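Local coordinates for SusD superfamily protein (Bacteroides vulgatus ATCC 8482, PDB 3JQ0) that probably binds glycans or other nutrients at the bacterial outer membrane, as a SusD-type lipoprotein whose ligand is not known, at residues M75-I79 / L114-L118. Numbering follows the deposited sequence.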
loop_
_atom_site.group_PDB
_atom_site.type_symbol
_atom_site.label_atom_id
_atom_site.label_comp_id
_atom_site.label_asym_id
_atom_site.label_seq_id
_atom_site.Cartn_x
_atom_site.Cartn_y
_atom_site.Cartn_z
HETATM N N MSE A 75 -13.852 9.764 -0.484
HETATM C CA MSE A 75 -12.845 10.503 -1.277
HETATM C C MSE A 75 -13.349 11.759 -1.963
HETATM O O MSE A 75 -12.572 12.680 -2.194
HETATM C CB MSE A 75 -12.151 9.561 -2.238
HETATM C CG MSE A 75 -11.235 8.580 -1.548
HETATM SE SE MSE A 75 -10.251 7.486 -2.846
HETATM C CE MSE A 75 -11.199 5.866 -2.679
ATOM N N TYR A 76 -14.651 11.826 -2.247
ATOM C CA TYR A 76 -15.153 12.975 -2.997
ATOM C C TYR A 76 -15.075 14.286 -2.232
ATOM O O TYR A 76 -14.847 15.340 -2.807
ATOM C CB TYR A 76 -16.549 12.773 -3.536
ATOM C CG TYR A 76 -16.523 11.957 -4.810
ATOM C CD1 TYR A 76 -16.232 12.556 -6.020
ATOM C CD2 TYR A 76 -16.730 10.597 -4.822
ATOM C CE1 TYR A 76 -16.173 11.830 -7.222
ATOM C CE2 TYR A 76 -16.655 9.842 -6.008
ATOM C CZ TYR A 76 -16.397 10.455 -7.196
ATOM O OH TYR A 76 -16.362 9.703 -8.331
ATOM N N LYS A 77 -15.219 14.268 -0.920
ATOM C CA LYS A 77 -15.121 15.571 -0.221
ATOM C C LYS A 77 -13.652 16.020 -0.180
ATOM O O LYS A 77 -13.401 17.209 -0.070
ATOM C CB LYS A 77 -15.828 15.613 1.119
ATOM C CG LYS A 77 -15.216 14.755 2.184
ATOM C CD LYS A 77 -16.010 15.028 3.481
ATOM C CE LYS A 77 -15.756 14.126 4.653
ATOM N NZ LYS A 77 -14.354 14.245 5.080
ATOM N N ILE A 78 -12.672 15.083 -0.303
ATOM C CA ILE A 78 -11.275 15.499 -0.497
ATOM C C ILE A 78 -11.076 16.116 -1.861
ATOM O O ILE A 78 -10.489 17.178 -2.000
ATOM C CB ILE A 78 -10.251 14.334 -0.291
ATOM C CG1 ILE A 78 -10.589 13.489 0.954
ATOM C CG2 ILE A 78 -8.843 14.839 -0.305
ATOM C CD1 ILE A 78 -9.702 12.291 1.144
ATOM N N ILE A 79 -11.600 15.439 -2.865
ATOM C CA ILE A 79 -11.535 15.918 -4.242
ATOM C C ILE A 79 -12.104 17.344 -4.339
ATOM O O ILE A 79 -11.518 18.223 -4.987
ATOM C CB ILE A 79 -12.212 14.910 -5.208
ATOM C CG1 ILE A 79 -11.358 13.632 -5.295
ATOM C CG2 ILE A 79 -12.412 15.518 -6.606
ATOM C CD1 ILE A 79 -12.101 12.435 -5.896
ATOM N N LEU A 114 -6.268 10.018 -6.142
ATOM C CA LEU A 114 -7.549 9.589 -5.624
ATOM C C LEU A 114 -8.407 8.965 -6.727
ATOM O O LEU A 114 -9.004 7.909 -6.516
ATOM C CB LEU A 114 -8.280 10.738 -4.919
ATOM C CG LEU A 114 -7.614 11.269 -3.667
ATOM C CD1 LEU A 114 -8.341 12.490 -3.128
ATOM C CD2 LEU A 114 -7.530 10.187 -2.563
ATOM N N TYR A 115 -8.469 9.606 -7.883
ATOM C CA TYR A 115 -9.215 9.037 -8.969
ATOM C C TYR A 115 -8.686 7.680 -9.410
ATOM O O TYR A 115 -9.473 6.834 -9.885
ATOM C CB TYR A 115 -9.357 9.983 -10.167
ATOM C CG TYR A 115 -10.514 10.971 -9.984
ATOM C CD1 TYR A 115 -11.814 10.552 -10.058
ATOM C CD2 TYR A 115 -10.278 12.306 -9.689
ATOM C CE1 TYR A 115 -12.873 11.429 -9.852
ATOM C CE2 TYR A 115 -11.308 13.207 -9.538
ATOM C CZ TYR A 115 -12.606 12.774 -9.615
ATOM O OH TYR A 115 -13.701 13.613 -9.408
ATOM N N PHE A 116 -7.377 7.425 -9.256
ATOM C CA PHE A 116 -6.803 6.124 -9.636
ATOM C C PHE A 116 -7.194 5.022 -8.633
ATOM O O PHE A 116 -7.442 3.886 -9.042
ATOM C CB PHE A 116 -5.303 6.265 -9.832
ATOM C CG PHE A 116 -4.620 5.028 -10.360
ATOM C CD1 PHE A 116 -5.063 4.382 -11.506
ATOM C CD2 PHE A 116 -3.504 4.520 -9.713
ATOM C CE1 PHE A 116 -4.431 3.273 -11.992
ATOM C CE2 PHE A 116 -2.870 3.391 -10.206
ATOM C CZ PHE A 116 -3.322 2.772 -11.363
ATOM N N HIS A 117 -7.310 5.335 -7.337
ATOM C CA HIS A 117 -7.954 4.401 -6.402
ATOM C C HIS A 117 -9.389 4.132 -6.811
ATOM O O HIS A 117 -9.877 3.006 -6.802
ATOM C CB HIS A 117 -7.915 4.916 -4.977
ATOM C CG HIS A 117 -6.623 4.697 -4.264
ATOM N ND1 HIS A 117 -6.153 3.465 -3.888
ATOM C CD2 HIS A 117 -5.750 5.613 -3.773
ATOM C CE1 HIS A 117 -5.018 3.628 -3.240
ATOM N NE2 HIS A 117 -4.736 4.923 -3.167
ATOM N N LEU A 118 -10.118 5.199 -7.149
ATOM C CA LEU A 118 -11.534 5.043 -7.543
ATOM C C LEU A 118 -11.693 4.177 -8.796
ATOM O O LEU A 118 -12.549 3.313 -8.854
ATOM C CB LEU A 118 -12.217 6.421 -7.741
ATOM C CG LEU A 118 -12.377 7.296 -6.484
ATOM C CD1 LEU A 118 -12.909 8.680 -6.853
ATOM C CD2 LEU A 118 -13.320 6.605 -5.512
#
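I79 lays its CD1 methyl over one face of the Y115 ring, 4.0 Å from the ring centroid, a CH-pi contact offset toward the rim. With CG1 of I79 beside the backbone N (chi1 -69°), the other branch, CG2, is anti to it and meets the phenol end, 3.6 Å from Y115 OH. L114 spreads its two methyls between neighbours: CD1 packs on I78 CG2 at 3.7 Å and also meets I79 CG1, while CD2 touches the selenium of M75 at 3.8 Å. This selenomethionine reaches across in extended form as far as SE, then bends (chi3 -105°), which carries CE to 3.6 Å from L118 CD2, the two side chains running past each other in opposite directions. L118 CD1 meets the phenol end of Y76, whose side chain crosses that of Y115 at about a right angle, with Y76 CE1 3.8 Å from Y115 OH. Both tyrosine hydroxyls are hydrogen-bonded to backbone carbonyls beyond helix 97-122, Y76 OH to V126 O and Y115 OH to Y128 O. With an alanine at Y115, the I79 methyl would probably lose its aromatic face and the Y128 carbonyl this hydroxyl partner. The segments, 154° apart in direction, form an antiparallel helix pair in the mainly helical, TPR-clan part of the SusD family; with no hydrogen bond between them, their cohesion is apolar, while the phenols tie the interface to the following loop.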